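Local structure of KLLA0E08119p (Kluyveromyces lactis, 3VA7) at residues A[678-683]-A[817-822]; A[702-707]-A[779-784]; A[709-714]-A[1141-1146]; A[684-689]-A[758-763]. The protein probably catalyses the ATP-driven, biotin-dependent carboxylation of urea to urea-1-carboxylate, this chain holding the biotin carboxylase, carboxyltransferase and biotin carrier domains of a longer enzyme. All coordinates share one frame; numbering follows the deposited sequence.

Contact 1 of 4, residues A[678-683]-A[817-822]; sequences FKEEYI and LPKYEN
Ile683 sets its CG2 methyl almost exactly over the middle of the Tyr820 ring. That carbon stands 3.4 Å from the ring centroid and only 2° off the normal, a CH-pi contact in which the two side chains cross at about a right angle. The methyl is about equally far from all six ring carbons, with Ile683 CG2 to Tyr820 CE1 at 3.6 Å. With its chi1 at -50°, Ile683 holds CG2 trans to its own backbone N, which directs this branch at the tyrosine.

The hydroxyl end of the ring lies by the carboxylate of Glu680. Glu680 OE2 is 2.9 Å from Tyr820 OH, though the angle at OE2 is poor, and carboxylate and ring planes are turned 38° apart. Lys819 NZ gives Tyr820 OH a weak hydrogen bond, 2.9 Å long. The same lysine lays CG off-centre over the ring face opposite Ile683. Its ammonium remains 4.3 Å (NZ) from Glu680 OE2, beyond a salt bridge, though the opposite charges probably attract.

Behind this shell the backbone bond from Ile683 N to Lys679 O turns the chain into the helix. The contact thus ties the first part of helix 680-688, in the carboxyltransferase domain, to the irregular segment 817-822 that leads from helix 786-802 to strand 824-828. Ile683 also rests on Gln759 of strand 756-762, while Tyr820 leans on Cys669 of strand 662-669, next to it in the sheet.

Contact 2 of 4, residues A[702-707]-A[779-784]; sequences VRLIGP and IQFVPL
Leu704 and the pair Ile779 and Phe781 meet within the curled, mixed seven-stranded sheet of the carboxyltransferase A and B part, reaching past the strand that separates their own. Strands 701-705 and 778-783 both pair with strand 691-698 but not with each other, and the nearest CA atoms, of Leu704 and Ile779, are 9.1 Å apart. Side chains alone bridge that gap.

The leucine divides its work between two methyls. CD2 goes to the isoleucine, with Leu704 CD2 to Ile779 CD1 at 3.5 Å and the two side chains crossing at about a right angle. CD1 goes to the phenylalanine, 3.6 Å from Phe781 CZ and 3.7 Å from Phe781 CE2, meeting the ring at its edge and in its plane; here the side chains arrive from opposite directions. With chi2 of Leu704 at 176°, CD1 is anti to CA and reaches outward to the ring edge, while CD2 branches off to the isoleucine.

Two residues apart on one strand, Ile779 and Phe781 point to the same side, and Ile779 CG1 stands 4.2 Å above the Phe781 plane, toward the rim of that face. The contact is wholly apolar and buried, and it joins two strands that flank strand 691-698. Gln780, between them, bonds elsewhere, to Lys664.

Around this cluster, Trp691 of the intervening strand touches Leu704 and meets the Phe781 ring. Phe686 of helix 680-688 lies nearly parallel to Phe781, Pro743 of strand 742-746 packs on Leu704, and Ile665 and Val667 of strand 662-669 pack on Phe781.

Contact 3 of 4, residues A[709-714]-A[1141-1146]; sequences PKWARS and LIQVAN
Gln1143, just past the end of helix 1133-1142, extends its side chain toward Ser714 and Trp711 in a loop of the carboxyltransferase domain, the one joining strands 701-705 and 725-730. Most of the surface hidden here belongs to these three residues, and the glutamine contributes the largest share. Its chain runs straight from CG onward (chi2 156°), which carries the amide across to the loop.

There the amide nitrogen serves two carbonyls. One is in this loop: NE2 of Gln1143 gives a weak, bent hydrogen bond to Ser714 O, 3.0 Å long with an N-H...O angle of 129°. The other is Ala1139 O, one turn back in its own helix, and this bond helps fix where the amide sits. With alanine in place of Gln1143, the Ser714 carbonyl would probably lose this donor and Ala1139 O its side-chain partner, weakening the link between loop and helix end.

Trp711 flanks the amide more loosely, its indole NE1 being engaged by Asp741 instead. Nearby, His722 reaches Ile1142 O in a weak bond, a second tie between the two parts. On the indole itself, Pro709 CB stands 3.4 Å above the plane of Trp711, offset toward the rim, while Gln1143 OE1 approaches Trp711 CD1 obliquely at 4.4 Å.

Contact 4 of 4, residues A[684-689]-A[758-763]; sequences EQFFND and CQAVVA
Phe686 and Gln759 run antiparallel alongside each other, the aliphatic part of the glutamine lying across the face of the ring. Gln759 CG is centred there, 3.4 Å from the centroid of the Phe686 ring and close to its normal, a CH-pi contact. A bend at chi2 then folds the amide back over the phenylalanine, its plane inclined 37° to the ring. Ala760 adds its methyl from an oblique direction, CB to Phe686 CE2 at 4.2 Å.

Phe687 meets the other end of the glutamine. Its ring stands nearly upright to the amide, the planes 80° apart, and Gln759 NE2 is 3.5 Å from Phe687 CE2. The two phenylalanines also meet: CD2 of Phe686 sits over the centre of the Phe687 ring. A serine in place of Phe686 would probably open a gap beneath Gln759 CG and set the glutamine side chain free to turn, besides depriving Phe687 of its neighbour.

Gln759 and Ala760 can both face the helix because the strand is irregular here: both pair through their backbones with Ile736, consistent with a beta bulge. Helix 684-688 lies over strand 758-762 at 10.6 Å between axes, crossing at -31°. It packs on the curled carboxyltransferase sheet, with Phe686 also touching Phe738 of strand 735-739, Phe687 reaching Val667 and Cys669 of strand 662-669, and Phe686 O accepting a hydrogen bond from Trp691 NE1 of strand 691-698.

Contacts 1, 2 and 4 form one continuous body around helix 680-688 and its sheet: the centre of contact 4 lies about 6 Å from that of contact 2 and 8 Å from that of contact 1. Gln780 NE2 to Phe687 O (3.1 Å) fastens contact 2 to contact 4, and Tyr682 OH to Pro707 O (2.8 Å) joins contacts 1 and 2. Contact 3 stands apart, with its centre 18 to 19 Å from the others, yet Lys679 N to Lys710 O (2.9 Å) connects it to contact 1. None touches the bound biotin group: the side chains of Leu704, Trp711 and Gln759 are about 10, 12 and 13 Å from it, while Arg703, on the 702-707 segment, hydrogen-bonds Thr739 of the pocket.

Contact 1 of 4, residues A[678-683]-A[817-822]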
# COMPACT_ATOMS: atom_id res chain seq x y z
N PHE A 678 -16.88 -30.14 19.27
CA PHE A 678 -16.87 -31.28 18.31
C PHE A 678 -17.18 -32.65 18.96
O PHE A 678 -16.75 -32.94 20.08
CB PHE A 678 -15.50 -31.43 17.69
CG PHE A 678 -15.05 -30.25 16.88
CD1 PHE A 678 -14.33 -29.22 17.49
CD2 PHE A 678 -15.30 -30.19 15.50
CE1 PHE A 678 -13.87 -28.15 16.76
CE2 PHE A 678 -14.85 -29.11 14.75
CZ PHE A 678 -14.13 -28.09 15.38
N LYS A 679 -17.86 -33.54 18.25
CA LYS A 679 -17.94 -34.91 18.77
C LYS A 679 -16.56 -35.56 18.84
O LYS A 679 -15.73 -35.36 17.94
CB LYS A 679 -18.91 -35.77 17.96
CG LYS A 679 -20.33 -35.57 18.42
CD LYS A 679 -21.34 -36.21 17.47
CE LYS A 679 -22.76 -35.67 17.77
NZ LYS A 679 -22.82 -35.10 19.21
N GLU A 680 -16.34 -36.32 19.94
CA GLU A 680 -15.20 -37.25 20.11
C GLU A 680 -14.71 -37.87 18.82
O GLU A 680 -13.56 -37.68 18.46
CB GLU A 680 -15.57 -38.39 21.06
CG GLU A 680 -15.08 -38.26 22.52
CD GLU A 680 -13.58 -38.39 22.60
OE1 GLU A 680 -12.90 -37.52 23.24
OE2 GLU A 680 -13.09 -39.38 21.99
N GLU A 681 -15.57 -38.61 18.11
CA GLU A 681 -15.10 -39.33 16.91
C GLU A 681 -14.58 -38.38 15.84
O GLU A 681 -13.57 -38.68 15.17
CB GLU A 681 -16.08 -40.37 16.34
CG GLU A 681 -17.52 -39.95 16.16
CD GLU A 681 -18.27 -40.86 15.16
OE1 GLU A 681 -19.53 -40.94 15.26
OE2 GLU A 681 -17.62 -41.51 14.27
N TYR A 682 -15.23 -37.23 15.71
CA TYR A 682 -14.73 -36.27 14.73
C TYR A 682 -13.30 -35.77 15.03
O TYR A 682 -12.47 -35.66 14.10
CB TYR A 682 -15.71 -35.14 14.39
CG TYR A 682 -15.13 -34.38 13.24
CD1 TYR A 682 -15.10 -34.94 11.96
CD2 TYR A 682 -14.51 -33.14 13.45
CE1 TYR A 682 -14.51 -34.27 10.91
CE2 TYR A 682 -13.90 -32.46 12.39
CZ TYR A 682 -13.91 -33.03 11.12
OH TYR A 682 -13.32 -32.34 10.08
N ILE A 683 -13.01 -35.49 16.31
CA ILE A 683 -11.62 -35.24 16.75
C ILE A 683 -10.64 -36.37 16.38
O ILE A 683 -9.52 -36.12 15.87
CB ILE A 683 -11.54 -35.00 18.27
CG1 ILE A 683 -12.57 -33.93 18.70
CG2 ILE A 683 -10.11 -34.66 18.64
CD1 ILE A 683 -12.54 -33.55 20.23
N LEU A 817 3.03 -37.22 20.26
CA LEU A 817 1.98 -37.70 21.17
C LEU A 817 1.17 -38.91 20.64
O LEU A 817 0.81 -38.95 19.46
CB LEU A 817 1.03 -36.55 21.57
CG LEU A 817 1.42 -35.38 22.52
CD1 LEU A 817 0.16 -34.56 22.82
CD2 LEU A 817 2.16 -35.78 23.86
N PRO A 818 0.90 -39.91 21.51
CA PRO A 818 0.15 -41.13 21.13
C PRO A 818 -1.27 -40.84 20.67
O PRO A 818 -1.80 -41.54 19.81
CB PRO A 818 0.10 -41.95 22.45
CG PRO A 818 0.70 -41.06 23.54
CD PRO A 818 1.57 -40.07 22.82
N LYS A 819 -1.88 -39.82 21.27
CA LYS A 819 -3.27 -39.43 20.99
C LYS A 819 -3.44 -37.91 21.23
O LYS A 819 -2.75 -37.30 22.03
CB LYS A 819 -4.19 -40.21 21.93
CG LYS A 819 -5.65 -39.85 21.88
CD LYS A 819 -6.50 -40.84 22.67
CE LYS A 819 -7.90 -41.01 22.05
NZ LYS A 819 -8.92 -40.05 22.58
N TYR A 820 -4.37 -37.28 20.53
CA TYR A 820 -4.63 -35.86 20.78
C TYR A 820 -4.90 -35.70 22.26
O TYR A 820 -5.47 -36.58 22.90
CB TYR A 820 -5.83 -35.36 19.96
CG TYR A 820 -7.08 -36.09 20.27
CD1 TYR A 820 -7.88 -35.73 21.35
CD2 TYR A 820 -7.49 -37.16 19.48
CE1 TYR A 820 -9.09 -36.43 21.64
CE2 TYR A 820 -8.68 -37.88 19.74
CZ TYR A 820 -9.47 -37.50 20.82
OH TYR A 820 -10.61 -38.22 21.08
N GLU A 821 -4.50 -34.56 22.80
CA GLU A 821 -4.74 -34.28 24.17
C GLU A 821 -5.84 -33.21 24.30
O GLU A 821 -6.28 -32.63 23.30
CB GLU A 821 -3.45 -33.85 24.83
CG GLU A 821 -2.98 -32.49 24.39
CD GLU A 821 -1.62 -32.11 24.95
OE1 GLU A 821 -1.08 -31.08 24.48
OE2 GLU A 821 -1.08 -32.85 25.83
N ASN A 822 -6.27 -32.96 25.55
CA ASN A 822 -7.28 -31.98 25.88
C ASN A 822 -6.75 -30.54 25.82
O ASN A 822 -5.80 -30.22 26.52
CB ASN A 822 -7.76 -32.29 27.27
CG ASN A 822 -8.94 -31.49 27.65
OD1 ASN A 822 -9.01 -30.31 27.38
ND2 ASN A 822 -9.90 -32.14 28.28

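Contact 2 of 4, residues A[702-707]-A[779-784]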
# COMPACT_ATOMS: atom_id res chain seq x y z
N VAL A 702 -4.51 -21.75 3.72
CA VAL A 702 -4.44 -22.90 2.87
C VAL A 702 -5.64 -23.74 3.14
O VAL A 702 -5.80 -24.26 4.20
CB VAL A 702 -3.09 -23.64 3.07
CG1 VAL A 702 -3.11 -25.04 2.45
CG2 VAL A 702 -1.94 -22.76 2.47
N ARG A 703 -6.53 -23.81 2.16
CA ARG A 703 -7.81 -24.49 2.33
C ARG A 703 -7.70 -26.06 2.18
O ARG A 703 -6.87 -26.59 1.43
CB ARG A 703 -8.82 -23.84 1.37
CG ARG A 703 -10.19 -24.46 1.32
CD ARG A 703 -10.98 -24.22 2.61
NE ARG A 703 -11.45 -22.84 2.70
CZ ARG A 703 -12.26 -22.41 3.66
NH1 ARG A 703 -12.65 -23.23 4.64
NH2 ARG A 703 -12.66 -21.15 3.67
N LEU A 704 -8.51 -26.80 2.94
CA LEU A 704 -8.33 -28.27 3.02
C LEU A 704 -9.60 -28.99 2.62
O LEU A 704 -10.70 -28.49 2.89
CB LEU A 704 -7.91 -28.71 4.43
CG LEU A 704 -6.60 -28.11 4.98
CD1 LEU A 704 -6.34 -28.53 6.40
CD2 LEU A 704 -5.37 -28.43 4.13
N ILE A 705 -9.45 -30.15 1.98
CA ILE A 705 -10.59 -30.99 1.69
C ILE A 705 -10.44 -32.26 2.54
O ILE A 705 -9.39 -32.91 2.50
CB ILE A 705 -10.67 -31.37 0.17
CG1 ILE A 705 -10.65 -30.10 -0.72
CG2 ILE A 705 -11.96 -32.17 -0.10
CD1 ILE A 705 -9.96 -30.25 -2.11
N GLY A 706 -11.47 -32.60 3.29
CA GLY A 706 -11.51 -33.87 3.98
C GLY A 706 -12.81 -34.10 4.72
O GLY A 706 -13.87 -33.57 4.35
N PRO A 707 -12.76 -34.87 5.80
CA PRO A 707 -14.01 -35.32 6.42
C PRO A 707 -14.79 -34.18 7.02
O PRO A 707 -14.21 -33.25 7.53
CB PRO A 707 -13.54 -36.26 7.53
CG PRO A 707 -12.07 -35.80 7.85
CD PRO A 707 -11.55 -35.09 6.62
N ILE A 779 -2.11 -34.17 3.52
CA ILE A 779 -1.42 -33.90 4.77
C ILE A 779 -2.12 -34.64 5.86
O ILE A 779 -3.30 -34.99 5.71
CB ILE A 779 -1.36 -32.36 5.12
CG1 ILE A 779 -2.72 -31.82 5.57
CG2 ILE A 779 -0.86 -31.52 3.93
CD1 ILE A 779 -2.77 -30.28 5.65
N GLN A 780 -1.40 -34.86 6.96
CA GLN A 780 -1.98 -35.43 8.18
C GLN A 780 -1.40 -34.66 9.33
O GLN A 780 -0.17 -34.41 9.40
CB GLN A 780 -1.59 -36.90 8.35
CG GLN A 780 -2.32 -37.58 9.49
CD GLN A 780 -1.91 -39.05 9.68
OE1 GLN A 780 -0.81 -39.47 9.28
NE2 GLN A 780 -2.79 -39.83 10.30
N PHE A 781 -2.29 -34.25 10.22
CA PHE A 781 -1.90 -33.48 11.40
C PHE A 781 -1.52 -34.39 12.53
O PHE A 781 -2.24 -35.31 12.91
CB PHE A 781 -3.04 -32.54 11.81
CG PHE A 781 -3.34 -31.48 10.79
CD1 PHE A 781 -2.35 -30.55 10.44
CD2 PHE A 781 -4.60 -31.40 10.20
CE1 PHE A 781 -2.60 -29.57 9.50
CE2 PHE A 781 -4.87 -30.40 9.25
CZ PHE A 781 -3.88 -29.49 8.88
N VAL A 782 -0.39 -34.12 13.09
CA VAL A 782 0.22 -35.04 14.01
C VAL A 782 0.31 -34.27 15.36
O VAL A 782 0.85 -33.16 15.42
CB VAL A 782 1.56 -35.42 13.34
CG1 VAL A 782 2.70 -34.79 13.98
CG2 VAL A 782 1.68 -36.91 13.18
N PRO A 783 -0.30 -34.81 16.43
CA PRO A 783 -0.29 -34.10 17.72
C PRO A 783 1.09 -34.03 18.36
O PRO A 783 1.92 -34.96 18.28
CB PRO A 783 -1.24 -34.90 18.59
CG PRO A 783 -1.23 -36.24 17.99
CD PRO A 783 -0.90 -36.15 16.54
N LEU A 784 1.34 -32.90 18.99
CA LEU A 784 2.65 -32.56 19.46
C LEU A 784 2.38 -31.78 20.77
O LEU A 784 1.39 -30.98 20.86
CB LEU A 784 3.31 -31.68 18.42
CG LEU A 784 4.51 -32.09 17.57
CD1 LEU A 784 4.30 -33.40 16.87
CD2 LEU A 784 4.92 -30.95 16.61

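Contact 3 of 4, residues A[709-714]-A[1141-1146]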
# COMPACT_ATOMS: atom_id res chain seq x y z
N PRO A 709 -17.33 -32.19 9.61
CA PRO A 709 -17.43 -32.25 11.10
C PRO A 709 -18.73 -32.75 11.69
O PRO A 709 -19.80 -32.61 11.09
CB PRO A 709 -17.23 -30.78 11.55
CG PRO A 709 -16.64 -30.09 10.37
CD PRO A 709 -17.15 -30.81 9.13
N LYS A 710 -18.63 -33.33 12.88
CA LYS A 710 -19.81 -33.66 13.62
C LYS A 710 -19.78 -32.77 14.83
O LYS A 710 -18.83 -32.79 15.62
CB LYS A 710 -19.86 -35.15 13.99
CG LYS A 710 -19.40 -36.12 12.91
CD LYS A 710 -19.33 -37.52 13.45
CE LYS A 710 -19.89 -38.52 12.45
NZ LYS A 710 -18.88 -38.92 11.48
N TRP A 711 -20.79 -31.94 14.93
CA TRP A 711 -20.84 -30.89 15.91
C TRP A 711 -21.50 -31.31 17.23
O TRP A 711 -22.43 -32.09 17.26
CB TRP A 711 -21.53 -29.68 15.30
CG TRP A 711 -20.85 -29.17 14.09
CD1 TRP A 711 -21.30 -29.26 12.79
CD2 TRP A 711 -19.59 -28.49 14.02
NE1 TRP A 711 -20.40 -28.66 11.93
CE2 TRP A 711 -19.35 -28.18 12.65
CE3 TRP A 711 -18.65 -28.08 14.98
CZ2 TRP A 711 -18.21 -27.48 12.23
CZ3 TRP A 711 -17.50 -27.39 14.55
CH2 TRP A 711 -17.29 -27.11 13.18
N ALA A 712 -21.00 -30.77 18.33
CA ALA A 712 -21.50 -31.10 19.64
C ALA A 712 -22.66 -30.24 19.94
O ALA A 712 -23.41 -30.55 20.83
CB ALA A 712 -20.40 -30.92 20.72
N ARG A 713 -22.80 -29.13 19.24
CA ARG A 713 -23.91 -28.22 19.49
C ARG A 713 -24.78 -28.26 18.24
O ARG A 713 -24.31 -28.69 17.17
CB ARG A 713 -23.43 -26.78 19.77
CG ARG A 713 -22.44 -26.60 20.90
CD ARG A 713 -22.06 -25.13 21.02
NE ARG A 713 -21.37 -24.66 19.82
CZ ARG A 713 -21.00 -23.40 19.57
NH1 ARG A 713 -21.22 -22.43 20.43
NH2 ARG A 713 -20.40 -23.09 18.42
N SER A 714 -26.03 -27.83 18.39
CA SER A 714 -27.01 -27.88 17.31
C SER A 714 -26.88 -26.61 16.46
O SER A 714 -27.20 -26.64 15.25
CB SER A 714 -28.43 -28.01 17.87
OG SER A 714 -28.84 -26.86 18.63
N LEU A 1141 -30.80 -26.48 7.99
CA LEU A 1141 -30.39 -26.23 6.61
C LEU A 1141 -28.96 -25.64 6.50
O LEU A 1141 -28.16 -26.12 5.66
CB LEU A 1141 -31.48 -25.43 5.84
CG LEU A 1141 -32.78 -26.25 5.60
CD1 LEU A 1141 -34.07 -25.44 5.25
CD2 LEU A 1141 -32.50 -27.34 4.57
N ILE A 1142 -28.62 -24.65 7.35
CA ILE A 1142 -27.31 -23.92 7.29
C ILE A 1142 -26.10 -24.86 7.42
O ILE A 1142 -25.04 -24.66 6.80
CB ILE A 1142 -27.26 -22.78 8.34
CG1 ILE A 1142 -28.30 -21.69 7.98
CG2 ILE A 1142 -25.84 -22.23 8.50
CD1 ILE A 1142 -28.66 -20.70 9.12
N GLN A 1143 -26.33 -25.92 8.20
CA GLN A 1143 -25.34 -26.94 8.54
C GLN A 1143 -25.01 -27.98 7.46
O GLN A 1143 -24.20 -28.88 7.73
CB GLN A 1143 -25.94 -27.75 9.68
CG GLN A 1143 -25.12 -27.92 10.85
CD GLN A 1143 -25.97 -28.19 12.07
OE1 GLN A 1143 -25.69 -29.13 12.80
NE2 GLN A 1143 -26.97 -27.33 12.34
N VAL A 1144 -25.70 -27.95 6.30
CA VAL A 1144 -25.46 -28.95 5.24
C VAL A 1144 -24.14 -28.55 4.59
O VAL A 1144 -24.06 -27.45 4.04
CB VAL A 1144 -26.61 -29.03 4.14
CG1 VAL A 1144 -26.23 -30.01 3.03
CG2 VAL A 1144 -28.02 -29.40 4.71
N ALA A 1145 -23.11 -29.40 4.69
CA ALA A 1145 -21.82 -29.14 4.03
C ALA A 1145 -22.03 -28.88 2.54
O ALA A 1145 -22.91 -29.47 1.94
CB ALA A 1145 -20.84 -30.29 4.23
N ASN A 1146 -21.24 -27.98 1.96
CA ASN A 1146 -21.30 -27.72 0.52
C ASN A 1146 -20.93 -29.00 -0.27
O ASN A 1146 -20.24 -29.87 0.26
CB ASN A 1146 -20.36 -26.55 0.18
CG ASN A 1146 -20.59 -25.96 -1.21
OD1 ASN A 1146 -21.67 -26.07 -1.78
ND2 ASN A 1146 -19.56 -25.33 -1.76

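Contact 4 of 4, residues A[684-689]-A[758-763]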
# COMPACT_ATOMS: atom_id res chain seq x y z
N GLU A 684 -11.04 -37.62 16.63
CA GLU A 684 -10.28 -38.76 16.13
C GLU A 684 -10.13 -38.69 14.63
O GLU A 684 -8.99 -38.69 14.14
CB GLU A 684 -10.93 -40.11 16.49
CG GLU A 684 -11.65 -40.16 17.82
CD GLU A 684 -12.02 -41.59 18.21
OE1 GLU A 684 -11.63 -42.52 17.44
OE2 GLU A 684 -12.68 -41.78 19.27
N GLN A 685 -11.24 -38.61 13.89
CA GLN A 685 -11.13 -38.61 12.43
C GLN A 685 -10.25 -37.48 11.97
O GLN A 685 -9.53 -37.65 10.99
CB GLN A 685 -12.45 -38.38 11.70
CG GLN A 685 -13.65 -39.14 12.14
CD GLN A 685 -14.80 -38.84 11.22
OE1 GLN A 685 -14.60 -38.70 9.99
NE2 GLN A 685 -16.01 -38.73 11.77
N PHE A 686 -10.30 -36.34 12.68
CA PHE A 686 -9.52 -35.15 12.31
C PHE A 686 -8.06 -35.49 12.19
O PHE A 686 -7.41 -35.02 11.25
CB PHE A 686 -9.74 -33.98 13.29
CG PHE A 686 -8.89 -32.75 13.00
CD1 PHE A 686 -9.34 -31.77 12.10
CD2 PHE A 686 -7.65 -32.58 13.60
CE1 PHE A 686 -8.59 -30.60 11.81
CE2 PHE A 686 -6.87 -31.44 13.32
CZ PHE A 686 -7.36 -30.43 12.44
N PHE A 687 -7.56 -36.28 13.15
CA PHE A 687 -6.13 -36.66 13.25
C PHE A 687 -5.83 -38.00 12.55
O PHE A 687 -4.68 -38.25 12.15
CB PHE A 687 -5.69 -36.74 14.69
CG PHE A 687 -5.64 -35.41 15.43
CD1 PHE A 687 -4.49 -34.62 15.42
CD2 PHE A 687 -6.72 -34.98 16.20
CE1 PHE A 687 -4.41 -33.41 16.15
CE2 PHE A 687 -6.67 -33.75 16.92
CZ PHE A 687 -5.52 -32.96 16.90
N ASN A 688 -6.86 -38.85 12.39
CA ASN A 688 -6.70 -40.12 11.69
C ASN A 688 -6.67 -39.96 10.18
O ASN A 688 -5.78 -40.51 9.54
CB ASN A 688 -7.76 -41.15 12.09
CG ASN A 688 -7.66 -41.62 13.56
OD1 ASN A 688 -6.69 -41.33 14.30
ND2 ASN A 688 -8.70 -42.35 14.01
N ASP A 689 -7.64 -39.23 9.60
CA ASP A 689 -7.69 -39.03 8.13
C ASP A 689 -6.69 -38.02 7.53
O ASP A 689 -6.10 -37.21 8.26
CB ASP A 689 -9.10 -38.70 7.65
CG ASP A 689 -10.10 -39.72 8.12
OD1 ASP A 689 -11.33 -39.45 7.98
OD2 ASP A 689 -9.66 -40.76 8.68
N CYS A 758 -11.50 -22.98 16.01
CA CYS A 758 -10.23 -23.51 15.48
C CYS A 758 -9.95 -24.82 16.22
O CYS A 758 -10.05 -24.88 17.47
CB CYS A 758 -9.09 -22.55 15.74
SG CYS A 758 -9.10 -21.01 14.76
N GLN A 759 -9.54 -25.85 15.50
CA GLN A 759 -9.44 -27.17 16.08
C GLN A 759 -8.08 -27.35 16.75
O GLN A 759 -8.00 -27.80 17.89
CB GLN A 759 -9.74 -28.23 15.01
CG GLN A 759 -9.14 -29.60 15.21
CD GLN A 759 -9.81 -30.42 16.30
OE1 GLN A 759 -11.03 -30.40 16.47
NE2 GLN A 759 -9.02 -31.16 17.04
N ALA A 760 -7.02 -26.98 16.04
CA ALA A 760 -5.64 -27.25 16.42
C ALA A 760 -4.83 -26.13 15.78
O ALA A 760 -5.41 -25.37 14.98
CB ALA A 760 -5.19 -28.59 15.88
N VAL A 761 -3.53 -26.02 16.11
CA VAL A 761 -2.66 -25.01 15.53
C VAL A 761 -1.28 -25.59 15.17
O VAL A 761 -0.55 -26.12 16.04
CB VAL A 761 -2.41 -23.82 16.50
CG1 VAL A 761 -1.52 -22.78 15.83
CG2 VAL A 761 -3.77 -23.21 17.05
N VAL A 762 -0.92 -25.48 13.89
CA VAL A 762 0.33 -25.90 13.38
C VAL A 762 1.42 -25.26 14.25
O VAL A 762 1.30 -24.04 14.64
CB VAL A 762 0.46 -25.48 11.91
CG1 VAL A 762 1.87 -25.77 11.40
CG2 VAL A 762 -0.62 -26.16 11.05
N ALA A 763 2.47 -26.05 14.57
CA ALA A 763 3.46 -25.53 15.51
C ALA A 763 4.26 -24.50 14.81
O ALA A 763 4.50 -24.62 13.65
CB ALA A 763 4.34 -26.63 16.09